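PDB 4OM9: serine protease pet from Escherichia coli, which probably acts as a secreted serine endopeptidase and enterotoxin of enteroaggregative strains, with the host cytoskeletal protein alpha-fodrin a likely target. Local coordinates for residues I145-N154 / T203-V214; W222-G230 / K239-S247. All coordinates share one frame; numbering follows the deposited sequence.

How the contacts relate
Both contacts are largely buried in the protease domain and belong to one antiparallel sheet, where strands 211-216 and 221-232 are neighbours; contact 1 supplies the first of these and contact 2 the second. Val212 O accepts a probable hydrogen bond from Leu225 N, and Phe148 packs on Trp222, so the two are joined by backbone and by side chains. Contact 1 is strand pairing at one end only; beyond it the chains separate around a carboxylate, an arginine and bridging waters, reaching an exposed edge at Asn154. Contact 2 is a hairpin held mainly by direct backbone bonds, with threonines and a valine packed on its faces and a partly exposed end at His229, Gly230 and Tyr241.

Contact 1 (I145-N154 / T203-V214); sequences IIGFRVGSGN and TTNGDSGSGVYV
Arg149 runs its aliphatic part along the end of a turn and the start of strand 211-214, with CG 3.1 Å from Gly211 O and CD 3.4 Å from Ser210 OG. That turn lies in the GDSGS sequence of residues 206-210, the signature of chymotrypsin-like peptidases, consistent with Ser208 being the nucleophile. Arg149 CG is anti to the backbone N (chi1 -174°) and the chain then bends twice, bringing the guanidinium to Asp207. The salt bridge is long, 3.8 Å from NH2 to OD2, and rests on charge alone, the oxygen lying well out of the guanidinium plane; NH1 bonds to Tyr193 OH. Asp207 OD2 accepts from both N and OG1 of Thr204, while OD1 takes Gly153 N at 2.9 Å from above the carboxylate plane. A water joins Ser152 N and Gly206 O, 2.9 Å from each. Ser210 N returns to Asp207 O, closing the type II turn, and Ser210 OG bonds to the same oxygen at 2.6 Å. Arg149 stands opposite Val212 as a non-hydrogen-bonded antiparallel pair. Tyr213 N bonds soundly to Phe148 O (2.9 Å), Phe148 N only weakly to Tyr213 O. Phe148 O also lies at the Tyr213 ring edge, 3.6 Å from CD1.

Contact 2 (W222-G230 / K239-S247); sequences WVLLGTTHG and KTYVTPFDS
Thr227 and Thr243 exchange the central pair of hydrogen bonds, Thr227 N to Thr243 O at 3.0 Å and Thr243 N to Thr227 O at 2.8 Å. Beside them, Val242 CG1 presses to 3.3 Å from Thr227 N. The hydroxyls of Thr227 and Thr243 are satisfied elsewhere: Thr227 OG1 bonds to Thr69 O and Thr243 OG1 to Asn100 O, which fastens this face to the other half of the protease domain. Thr228, on the face it shares with Val242, meets Thr240 through their methyls, CG2 to CG2 3.7 Å; in each the methyl is anti to the backbone N, and OG1 turns away, to Ser210 O and Thr203 OG1 respectively. One end is closed by Phe245 N, which reaches Leu225 O in a nearly straight bond (177°). At the other, Tyr241 O takes His229 N at 2.7 Å and, more weakly, Gly230 N, while Tyr241 N returns a bond to Gly230 O. His229 ND1 is hydrogen-bonded to Asp101 OD2, and CB packs 3.6 Å from Thr243 OG1. His229 and Gly230 both stand opposite Tyr241, a classic beta bulge, here in an antiparallel hairpin of the kind that builds the C-terminal barrel of chymotrypsin-like proteases.

Contact 1 (I145-N154 / T203-V214)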
ATOM      1  N   ILE A 145      26.417  -7.309  24.957  1.00 38.94           N
ATOM      2  CA  ILE A 145      25.714  -6.039  24.797  1.00 38.84           C
ATOM      3  C   ILE A 145      26.020  -5.520  23.396  1.00 39.75           C
ATOM      4  O   ILE A 145      27.164  -5.136  23.091  1.00 33.39           O
ATOM      5  CB  ILE A 145      26.103  -4.977  25.865  1.00 36.74           C
ATOM      6  CG1 ILE A 145      25.796  -5.480  27.273  1.00 38.39           C
ATOM      7  CG2 ILE A 145      25.313  -3.702  25.652  1.00 32.78           C
ATOM      8  CD1 ILE A 145      26.338  -4.561  28.381  1.00 37.83           C
ATOM      9  N   ILE A 146      24.989  -5.555  22.554  1.00 37.36           N
ATOM     10  CA  ILE A 146      25.066  -5.143  21.167  1.00 38.81           C
ATOM     11  C   ILE A 146      24.333  -3.826  21.031  1.00 34.66           C
ATOM     12  O   ILE A 146      23.345  -3.587  21.726  1.00 34.17           O
ATOM     13  CB  ILE A 146      24.422  -6.191  20.209  1.00 44.11           C
ATOM     14  CG1 ILE A 146      24.998  -7.595  20.440  1.00 46.93           C
ATOM     15  CG2 ILE A 146      24.564  -5.772  18.752  1.00 38.66           C
ATOM     16  CD1 ILE A 146      26.492  -7.695  20.224  1.00 47.68           C
ATOM     17  N   GLY A 147      24.807  -2.958  20.152  1.00 33.13           N
ATOM     18  CA  GLY A 147      24.126  -1.706  19.959  1.00 30.77           C
ATOM     19  C   GLY A 147      24.441  -1.059  18.637  1.00 31.39           C
ATOM     20  O   GLY A 147      25.225  -1.584  17.852  1.00 31.57           O
ATOM     21  N   PHE A 148      23.823   0.097  18.415  1.00 31.67           N
ATOM     22  CA  PHE A 148      23.922   0.823  17.168  1.00 28.60           C
ATOM     23  C   PHE A 148      24.376   2.237  17.433  1.00 30.39           C
ATOM     24  O   PHE A 148      24.024   2.842  18.448  1.00 27.35           O
ATOM     25  CB  PHE A 148      22.570   0.880  16.442  1.00 28.71           C
ATOM     26  CG  PHE A 148      22.125  -0.425  15.841  1.00 31.54           C
ATOM     27  CD1 PHE A 148      22.589  -0.825  14.593  1.00 29.58           C
ATOM     28  CD2 PHE A 148      21.198  -1.232  16.501  1.00 29.94           C
ATOM     29  CE1 PHE A 148      22.155  -2.049  14.016  1.00 33.30           C
ATOM     30  CE2 PHE A 148      20.757  -2.441  15.938  1.00 30.04           C
ATOM     31  CZ  PHE A 148      21.245  -2.852  14.696  1.00 31.97           C
ATOM     32  N   ARG A 149      25.114   2.788  16.484  1.00 35.36           N
ATOM     33  CA  ARG A 149      25.502   4.178  16.564  1.00 33.26           C
ATOM     34  C   ARG A 149      25.349   4.801  15.204  1.00 30.61           C
ATOM     35  O   ARG A 149      25.644   4.188  14.197  1.00 30.77           O
ATOM     36  CB  ARG A 149      26.937   4.317  17.043  1.00 33.31           C
ATOM     37  CG  ARG A 149      27.334   5.736  17.286  1.00 34.15           C
ATOM     38  CD  ARG A 149      28.775   5.954  16.891  1.00 35.58           C
ATOM     39  NE  ARG A 149      28.822   6.244  15.470  1.00 39.45           N
ATOM     40  CZ  ARG A 149      29.440   5.490  14.578  1.00 41.55           C
ATOM     41  NH1 ARG A 149      30.111   4.424  14.979  1.00 49.78           N
ATOM     42  NH2 ARG A 149      29.417   5.840  13.299  1.00 37.29           N
ATOM     43  N   VAL A 150      24.919   6.045  15.182  1.00 30.45           N
ATOM     44  CA  VAL A 150      24.649   6.718  13.940  1.00 29.66           C
ATOM     45  C   VAL A 150      25.368   8.065  13.920  1.00 30.99           C
ATOM     46  O   VAL A 150      25.318   8.817  14.908  1.00 30.00           O
ATOM     47  CB  VAL A 150      23.136   6.864  13.796  1.00 31.39           C
ATOM     48  CG1 VAL A 150      22.742   8.177  13.172  1.00 30.36           C
ATOM     49  CG2 VAL A 150      22.559   5.657  13.119  1.00 30.84           C
ATOM     50  N   GLY A 151      26.062   8.362  12.825  1.00 25.87           N
ATOM     51  CA  GLY A 151      26.687   9.669  12.673  1.00 25.87           C
ATOM     52  C   GLY A 151      27.157   9.925  11.247  1.00 26.39           C
ATOM     53  O   GLY A 151      26.974   9.073  10.361  1.00 26.71           O
ATOM     54  N   SER A 152      27.771  11.090  11.016  1.00 26.57           N
ATOM     55  CA  SER A 152      28.232  11.413   9.671  1.00 27.77           C
ATOM     56  C   SER A 152      29.607  12.068   9.638  1.00 31.79           C
ATOM     57  O   SER A 152      29.767  13.170   9.095  1.00 31.50           O
ATOM     58  CB  SER A 152      27.198  12.320   8.974  1.00 28.89           C
ATOM     59  OG  SER A 152      27.507  12.500   7.608  1.00 29.26           O
ATOM     60  N   GLY A 153      30.607  11.390  10.210  1.00 28.48           N
ATOM     61  CA  GLY A 153      31.985  11.841  10.114  1.00 32.24           C
ATOM     62  C   GLY A 153      32.525  11.881   8.690  1.00 31.17           C
ATOM     63  O   GLY A 153      31.783  11.734   7.735  1.00 30.44           O
ATOM     64  N   ASN A 154      33.827  12.102   8.549  1.00 43.91           N
ATOM     65  CA  ASN A 154      34.478  12.070   7.250  1.00 42.00           C
ATOM     66  C   ASN A 154      34.241  10.706   6.635  1.00 43.94           C
ATOM     67  O   ASN A 154      34.612   9.680   7.209  1.00 44.14           O
ATOM     68  CB  ASN A 154      35.971  12.352   7.379  1.00 44.46           C
ATOM     69  CG  ASN A 154      36.572  12.899   6.102  1.00 50.72           C
ATOM     70  OD1 ASN A 154      36.029  12.715   5.013  1.00 48.71           O
ATOM     71  ND2 ASN A 154      37.704  13.575   6.229  1.00 55.11           N
ATOM     72  N   THR A 203      34.648   4.310  13.339  1.00 36.69           N
ATOM     73  CA  THR A 203      34.458   5.668  13.811  1.00 33.80           C
ATOM     74  C   THR A 203      35.499   6.624  13.242  1.00 36.27           C
ATOM     75  O   THR A 203      36.687   6.313  13.180  1.00 41.46           O
ATOM     76  CB  THR A 203      34.504   5.702  15.337  1.00 34.67           C
ATOM     77  OG1 THR A 203      33.664   4.659  15.852  1.00 35.95           O
ATOM     78  CG2 THR A 203      34.040   7.053  15.877  1.00 32.06           C
ATOM     79  N   THR A 204      35.031   7.790  12.825  1.00 31.56           N
ATOM     80  CA  THR A 204      35.872   8.856  12.294  1.00 34.91           C
ATOM     81  C   THR A 204      35.753  10.057  13.228  1.00 37.60           C
ATOM     82  O   THR A 204      34.867  10.076  14.083  1.00 33.19           O
ATOM     83  CB  THR A 204      35.443   9.249  10.870  1.00 37.03           C
ATOM     84  OG1 THR A 204      34.090   9.764  10.902  1.00 39.00           O
ATOM     85  CG2 THR A 204      35.503   8.029   9.958  1.00 34.07           C
ATOM     86  N   ASN A 205      36.622  11.052  13.066  1.00 47.97           N
ATOM     87  CA  ASN A 205      36.609  12.224  13.951  1.00 56.46           C
ATOM     88  C   ASN A 205      35.258  12.967  13.946  1.00 54.12           C
ATOM     89  O   ASN A 205      34.725  13.307  15.007  1.00 55.80           O
ATOM     90  CB  ASN A 205      37.737  13.187  13.576  1.00 59.00           C
ATOM     91  CG  ASN A 205      39.115  12.591  13.817  1.00 62.23           C
ATOM     92  OD1 ASN A 205      39.300  11.769  14.713  1.00 71.62           O
ATOM     93  ND2 ASN A 205      40.089  13.001  13.013  1.00 63.06           N
ATOM     94  N   GLY A 206      34.693  13.185  12.762  1.00 42.25           N
ATOM     95  CA  GLY A 206      33.408  13.847  12.644  1.00 39.67           C
ATOM     96  C   GLY A 206      32.261  13.107  13.317  1.00 40.19           C
ATOM     97  O   GLY A 206      31.166  13.655  13.449  1.00 39.01           O
ATOM     98  N   ASP A 207      32.503  11.862  13.730  1.00 33.62           N
ATOM     99  CA  ASP A 207      31.514  11.080  14.470  1.00 30.91           C
ATOM    100  C   ASP A 207      31.525  11.401  15.966  1.00 33.40           C
ATOM    101  O   ASP A 207      30.636  10.968  16.706  1.00 29.03           O
ATOM    102  CB  ASP A 207      31.756   9.579  14.285  1.00 30.05           C
ATOM    103  CG  ASP A 207      31.369   9.084  12.908  1.00 28.82           C
ATOM    104  OD1 ASP A 207      30.305   9.529  12.377  1.00 30.20           O
ATOM    105  OD2 ASP A 207      32.136   8.249  12.359  1.00 28.85           O
ATOM    106  N   SER A 208      32.560  12.108  16.416  1.00 34.86           N
ATOM    107  CA  SER A 208      32.688  12.427  17.828  1.00 36.14           C
ATOM    108  C   SER A 208      31.441  13.187  18.279  1.00 37.89           C
ATOM    109  O   SER A 208      30.981  14.099  17.594  1.00 36.52           O
ATOM    110  CB  SER A 208      33.965  13.235  18.076  1.00 41.09           C
ATOM    111  OG  SER A 208      33.980  13.815  19.374  1.00 39.88           O
ATOM    112  N   GLY A 209      30.864  12.771  19.399  1.00 34.12           N
ATOM    113  CA  GLY A 209      29.637  13.377  19.883  1.00 31.78           C
ATOM    114  C   GLY A 209      28.356  12.612  19.539  1.00 32.13           C
ATOM    115  O   GLY A 209      27.321  12.842  20.188  1.00 29.27           O
ATOM    116  N   SER A 210      28.408  11.711  18.542  1.00 27.54           N
ATOM    117  CA  SER A 210      27.194  11.048  18.047  1.00 24.97           C
ATOM    118  C   SER A 210      26.666  10.088  19.105  1.00 25.44           C
ATOM    119  O   SER A 210      27.433   9.596  19.929  1.00 28.24           O
ATOM    120  CB  SER A 210      27.452  10.319  16.714  1.00 26.15           C
ATOM    121  OG  SER A 210      28.523   9.379  16.778  1.00 29.56           O
ATOM    122  N   GLY A 211      25.363   9.844  19.106  1.00 24.52           N
ATOM    123  CA  GLY A 211      24.737   9.031  20.132  1.00 24.51           C
ATOM    124  C   GLY A 211      24.899   7.523  19.923  1.00 24.96           C
ATOM    125  O   GLY A 211      24.921   7.024  18.802  1.00 25.15           O
ATOM    126  N   VAL A 212      25.049   6.813  21.038  1.00 32.68           N
ATOM    127  CA  VAL A 212      25.294   5.390  21.060  1.00 30.60           C
ATOM    128  C   VAL A 212      24.096   4.743  21.747  1.00 34.26           C
ATOM    129  O   VAL A 212      23.675   5.184  22.822  1.00 31.94           O
ATOM    130  CB  VAL A 212      26.615   5.065  21.810  1.00 35.30           C
ATOM    131  CG1 VAL A 212      26.791   3.566  21.993  1.00 34.88           C
ATOM    132  CG2 VAL A 212      27.818   5.689  21.087  1.00 33.12           C
ATOM    133  N   TYR A 213      23.527   3.714  21.127  1.00 31.91           N
ATOM    134  CA  TYR A 213      22.266   3.159  21.609  1.00 32.29           C
ATOM    135  C   TYR A 213      22.400   1.731  22.087  1.00 34.45           C
ATOM    136  O   TYR A 213      23.214   0.951  21.593  1.00 37.06           O
ATOM    137  CB  TYR A 213      21.181   3.214  20.520  1.00 33.47           C
ATOM    138  CG  TYR A 213      20.775   4.609  20.111  1.00 32.38           C
ATOM    139  CD1 TYR A 213      21.525   5.318  19.177  1.00 32.90           C
ATOM    140  CD2 TYR A 213      19.632   5.214  20.639  1.00 29.20           C
ATOM    141  CE1 TYR A 213      21.160   6.596  18.790  1.00 29.44           C
ATOM    142  CE2 TYR A 213      19.255   6.496  20.253  1.00 26.38           C
ATOM    143  CZ  TYR A 213      20.032   7.179  19.334  1.00 29.53           C
ATOM    144  OH  TYR A 213      19.712   8.450  18.926  1.00 30.81           O
ATOM    145  N   VAL A 214      21.544   1.368  23.019  1.00 27.47           N
ATOM    146  CA  VAL A 214      21.652   0.074  23.631  1.00 29.00           C
ATOM    147  C   VAL A 214      20.233  -0.314  24.052  1.00 29.44           C
ATOM    148  O   VAL A 214      19.404   0.557  24.264  1.00 32.50           O
ATOM    149  CB  VAL A 214      22.699   0.153  24.767  1.00 32.24           C
ATOM    150  CG1 VAL A 214      22.143  -0.248  26.095  1.00 31.53           C
ATOM    151  CG2 VAL A 214      23.954  -0.605  24.387  1.00 28.98           C
TER
HETATM  152  O   HOH W   1      29.190   7.240  11.100  1.00 30.72           O
HETATM  153  O   HOH W   2      23.783   8.251  16.987  1.00 30.72           O
HETATM  154  O   HOH W   3      28.370  13.041  13.048  1.00 30.72           O
HETATM  155  O   HOH W   4      36.271  12.778  10.553  1.00 45.19           O

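Contact 2 (W222-G230 / K239-S247)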
ATOM      1  N   TRP A 222      14.920   0.949  22.947  1.00 36.40           N
ATOM      2  CA  TRP A 222      16.263   1.478  22.756  1.00 34.10           C
ATOM      3  C   TRP A 222      16.531   2.689  23.652  1.00 33.86           C
ATOM      4  O   TRP A 222      15.699   3.594  23.805  1.00 33.49           O
ATOM      5  CB  TRP A 222      16.487   1.846  21.292  1.00 32.98           C
ATOM      6  CG  TRP A 222      16.603   0.636  20.433  1.00 33.79           C
ATOM      7  CD1 TRP A 222      15.612   0.045  19.726  1.00 34.80           C
ATOM      8  CD2 TRP A 222      17.774  -0.148  20.226  1.00 36.21           C
ATOM      9  NE1 TRP A 222      16.092  -1.058  19.065  1.00 37.71           N
ATOM     10  CE2 TRP A 222      17.422  -1.203  19.358  1.00 37.87           C
ATOM     11  CE3 TRP A 222      19.097  -0.059  20.685  1.00 33.65           C
ATOM     12  CZ2 TRP A 222      18.335  -2.168  18.938  1.00 39.25           C
ATOM     13  CZ3 TRP A 222      20.003  -1.012  20.270  1.00 34.11           C
ATOM     14  CH2 TRP A 222      19.618  -2.058  19.399  1.00 40.64           C
ATOM     15  N   VAL A 223      17.722   2.696  24.220  1.00 33.32           N
ATOM     16  CA  VAL A 223      18.067   3.621  25.259  1.00 35.74           C
ATOM     17  C   VAL A 223      19.336   4.300  24.822  1.00 33.51           C
ATOM     18  O   VAL A 223      20.183   3.665  24.214  1.00 32.83           O
ATOM     19  CB  VAL A 223      18.226   2.856  26.601  1.00 39.40           C
ATOM     20  CG1 VAL A 223      19.293   3.455  27.506  1.00 38.31           C
ATOM     21  CG2 VAL A 223      16.876   2.719  27.285  1.00 40.71           C
ATOM     22  N   LEU A 224      19.466   5.592  25.097  1.00 29.22           N
ATOM     23  CA  LEU A 224      20.705   6.283  24.795  1.00 27.83           C
ATOM     24  C   LEU A 224      21.798   5.899  25.796  1.00 33.01           C
ATOM     25  O   LEU A 224      21.742   6.337  26.943  1.00 33.46           O
ATOM     26  CB  LEU A 224      20.491   7.783  24.834  1.00 24.74           C
ATOM     27  CG  LEU A 224      21.644   8.670  24.380  1.00 26.94           C
ATOM     28  CD1 LEU A 224      21.859   8.536  22.874  1.00 25.26           C
ATOM     29  CD2 LEU A 224      21.327  10.115  24.773  1.00 27.94           C
ATOM     30  N   LEU A 225      22.783   5.105  25.369  1.00 27.93           N
ATOM     31  CA  LEU A 225      23.886   4.684  26.256  1.00 28.95           C
ATOM     32  C   LEU A 225      24.766   5.856  26.652  1.00 30.93           C
ATOM     33  O   LEU A 225      25.162   6.013  27.820  1.00 30.24           O
ATOM     34  CB  LEU A 225      24.766   3.619  25.590  1.00 28.00           C
ATOM     35  CG  LEU A 225      26.018   3.206  26.404  1.00 32.03           C
ATOM     36  CD1 LEU A 225      25.665   2.108  27.392  1.00 32.61           C
ATOM     37  CD2 LEU A 225      27.189   2.732  25.517  1.00 31.36           C
ATOM     38  N   GLY A 226      25.080   6.678  25.658  1.00 30.03           N
ATOM     39  CA  GLY A 226      25.927   7.835  25.869  1.00 27.48           C
ATOM     40  C   GLY A 226      26.277   8.457  24.532  1.00 27.62           C
ATOM     41  O   GLY A 226      25.540   8.290  23.565  1.00 25.24           O
ATOM     42  N   THR A 227      27.417   9.143  24.482  1.00 26.72           N
ATOM     43  CA  THR A 227      27.824   9.903  23.309  1.00 29.22           C
ATOM     44  C   THR A 227      29.276   9.609  22.984  1.00 29.27           C
ATOM     45  O   THR A 227      30.112   9.397  23.885  1.00 28.92           O
ATOM     46  CB  THR A 227      27.630  11.433  23.515  1.00 28.23           C
ATOM     47  OG1 THR A 227      28.272  11.842  24.727  1.00 30.07           O
ATOM     48  CG2 THR A 227      26.181  11.743  23.637  1.00 27.77           C
ATOM     49  N   THR A 228      29.588   9.609  21.699  1.00 31.91           N
ATOM     50  CA  THR A 228      30.883   9.114  21.256  1.00 35.19           C
ATOM     51  C   THR A 228      32.045  10.044  21.595  1.00 33.01           C
ATOM     52  O   THR A 228      32.081  11.194  21.161  1.00 35.32           O
ATOM     53  CB  THR A 228      30.859   8.867  19.761  1.00 31.72           C
ATOM     54  OG1 THR A 228      29.832   7.918  19.486  1.00 33.86           O
ATOM     55  CG2 THR A 228      32.192   8.336  19.274  1.00 31.95           C
ATOM     56  N   HIS A 229      33.010   9.513  22.341  1.00 30.90           N
ATOM     57  CA  HIS A 229      34.144  10.304  22.849  1.00 33.78           C
ATOM     58  C   HIS A 229      35.413  10.246  22.004  1.00 30.87           C
ATOM     59  O   HIS A 229      36.045  11.271  21.765  1.00 33.37           O
ATOM     60  CB  HIS A 229      34.508   9.876  24.261  1.00 29.41           C
ATOM     61  CG  HIS A 229      35.776  10.494  24.758  1.00 34.90           C
ATOM     62  ND1 HIS A 229      35.828  11.770  25.280  1.00 38.66           N
ATOM     63  CD2 HIS A 229      37.044  10.023  24.801  1.00 37.00           C
ATOM     64  CE1 HIS A 229      37.067  12.056  25.623  1.00 38.46           C
ATOM     65  NE2 HIS A 229      37.829  11.011  25.344  1.00 37.28           N
ATOM     66  N   GLY A 230      35.819   9.048  21.593  1.00 29.09           N
ATOM     67  CA  GLY A 230      37.028   8.911  20.787  1.00 35.50           C
ATOM     68  C   GLY A 230      37.381   7.489  20.405  1.00 35.43           C
ATOM     69  O   GLY A 230      36.649   6.562  20.734  1.00 31.79           O
ATOM     70  N   LYS A 239      38.860   0.444  18.516  1.00 35.37           N
ATOM     71  CA  LYS A 239      37.980   0.555  19.651  1.00 34.32           C
ATOM     72  C   LYS A 239      37.358   1.953  19.665  1.00 32.18           C
ATOM     73  O   LYS A 239      38.010   2.944  19.279  1.00 32.27           O
ATOM     74  CB  LYS A 239      38.752   0.286  20.945  1.00 35.12           C
ATOM     75  CG  LYS A 239      39.401  -1.092  21.051  1.00 37.37           C
ATOM     76  CD  LYS A 239      38.360  -2.146  21.455  1.00 43.47           C
ATOM     77  CE  LYS A 239      38.935  -3.549  21.650  1.00 36.84           C
ATOM     78  NZ  LYS A 239      39.526  -4.101  20.407  1.00 41.81           N
ATOM     79  N   THR A 240      36.113   2.051  20.119  1.00 31.53           N
ATOM     80  CA  THR A 240      35.506   3.361  20.327  1.00 33.33           C
ATOM     81  C   THR A 240      35.091   3.566  21.783  1.00 31.78           C
ATOM     82  O   THR A 240      34.573   2.663  22.430  1.00 31.33           O
ATOM     83  CB  THR A 240      34.285   3.561  19.412  1.00 29.85           C
ATOM     84  OG1 THR A 240      34.695   3.423  18.048  1.00 32.68           O
ATOM     85  CG2 THR A 240      33.698   4.940  19.615  1.00 29.05           C
ATOM     86  N   TYR A 241      35.314   4.760  22.301  1.00 32.38           N
ATOM     87  CA  TYR A 241      34.926   5.031  23.667  1.00 35.68           C
ATOM     88  C   TYR A 241      33.703   5.924  23.702  1.00 33.74           C
ATOM     89  O   TYR A 241      33.622   6.911  22.981  1.00 34.34           O
ATOM     90  CB  TYR A 241      36.093   5.654  24.437  1.00 37.80           C
ATOM     91  CG  TYR A 241      37.272   4.731  24.416  1.00 42.03           C
ATOM     92  CD1 TYR A 241      38.097   4.668  23.299  1.00 45.50           C
ATOM     93  CD2 TYR A 241      37.531   3.876  25.475  1.00 38.94           C
ATOM     94  CE1 TYR A 241      39.159   3.814  23.246  1.00 47.69           C
ATOM     95  CE2 TYR A 241      38.601   3.006  25.425  1.00 43.79           C
ATOM     96  CZ  TYR A 241      39.410   2.990  24.307  1.00 52.91           C
ATOM     97  OH  TYR A 241      40.485   2.134  24.219  1.00 59.04           O
ATOM     98  N   VAL A 242      32.750   5.530  24.537  1.00 30.98           N
ATOM     99  CA  VAL A 242      31.536   6.283  24.744  1.00 31.50           C
ATOM    100  C   VAL A 242      31.481   6.900  26.134  1.00 29.30           C
ATOM    101  O   VAL A 242      31.610   6.199  27.145  1.00 27.77           O
ATOM    102  CB  VAL A 242      30.302   5.409  24.563  1.00 30.29           C
ATOM    103  CG1 VAL A 242      29.055   6.283  24.520  1.00 26.63           C
ATOM    104  CG2 VAL A 242      30.432   4.552  23.297  1.00 30.92           C
ATOM    105  N   THR A 243      31.279   8.213  26.177  1.00 36.21           N
ATOM    106  CA  THR A 243      30.978   8.892  27.436  1.00 37.05           C
ATOM    107  C   THR A 243      29.583   8.484  27.871  1.00 35.52           C
ATOM    108  O   THR A 243      28.619   8.766  27.182  1.00 36.30           O
ATOM    109  CB  THR A 243      31.071  10.420  27.295  1.00 37.92           C
ATOM    110  OG1 THR A 243      32.439  10.781  27.076  1.00 41.29           O
ATOM    111  CG2 THR A 243      30.542  11.131  28.544  1.00 35.96           C
ATOM    112  N   PRO A 244      29.483   7.779  29.002  1.00 33.56           N
ATOM    113  CA  PRO A 244      28.200   7.277  29.498  1.00 32.98           C
ATOM    114  C   PRO A 244      27.247   8.415  29.793  1.00 32.56           C
ATOM    115  O   PRO A 244      27.668   9.398  30.426  1.00 34.07           O
ATOM    116  CB  PRO A 244      28.576   6.539  30.787  1.00 34.53           C
ATOM    117  CG  PRO A 244      30.054   6.269  30.662  1.00 37.11           C
ATOM    118  CD  PRO A 244      30.593   7.445  29.911  1.00 33.78           C
ATOM    119  N   PHE A 245      25.995   8.298  29.361  1.00 35.43           N
ATOM    120  CA  PHE A 245      25.018   9.355  29.631  1.00 38.37           C
ATOM    121  C   PHE A 245      24.946   9.708  31.113  1.00 40.02           C
ATOM    122  O   PHE A 245      24.894   8.823  31.962  1.00 39.29           O
ATOM    123  CB  PHE A 245      23.611   8.966  29.161  1.00 34.68           C
ATOM    124  CG  PHE A 245      22.543   9.892  29.681  1.00 37.85           C
ATOM    125  CD1 PHE A 245      22.309  11.106  29.062  1.00 38.41           C
ATOM    126  CD2 PHE A 245      21.810   9.570  30.814  1.00 38.42           C
ATOM    127  CE1 PHE A 245      21.340  11.976  29.549  1.00 42.19           C
ATOM    128  CE2 PHE A 245      20.846  10.422  31.297  1.00 42.43           C
ATOM    129  CZ  PHE A 245      20.608  11.630  30.666  1.00 42.19           C
ATOM    130  N   ASP A 246      24.888  11.000  31.416  1.00 36.06           N
ATOM    131  CA  ASP A 246      24.985  11.457  32.812  1.00 35.92           C
ATOM    132  C   ASP A 246      23.721  12.204  33.262  1.00 34.08           C
ATOM    133  O   ASP A 246      23.544  13.375  32.956  1.00 31.14           O
ATOM    134  CB  ASP A 246      26.229  12.337  32.974  1.00 33.08           C
ATOM    135  CG  ASP A 246      26.378  12.929  34.374  1.00 33.49           C
ATOM    136  OD1 ASP A 246      25.517  12.738  35.262  1.00 40.03           O
ATOM    137  OD2 ASP A 246      27.397  13.607  34.587  1.00 35.07           O
ATOM    138  N   SER A 247      22.891  11.508  34.034  1.00 34.10           N
ATOM    139  CA  SER A 247      21.637  12.022  34.569  1.00 36.88           C
ATOM    140  C   SER A 247      21.769  13.239  35.479  1.00 40.69           C
ATOM    141  O   SER A 247      21.045  14.227  35.349  1.00 39.93           O
ATOM    142  CB  SER A 247      20.945  10.918  35.359  1.00 37.39           C
ATOM    143  OG  SER A 247      19.863  10.394  34.623  1.00 42.86           O
TER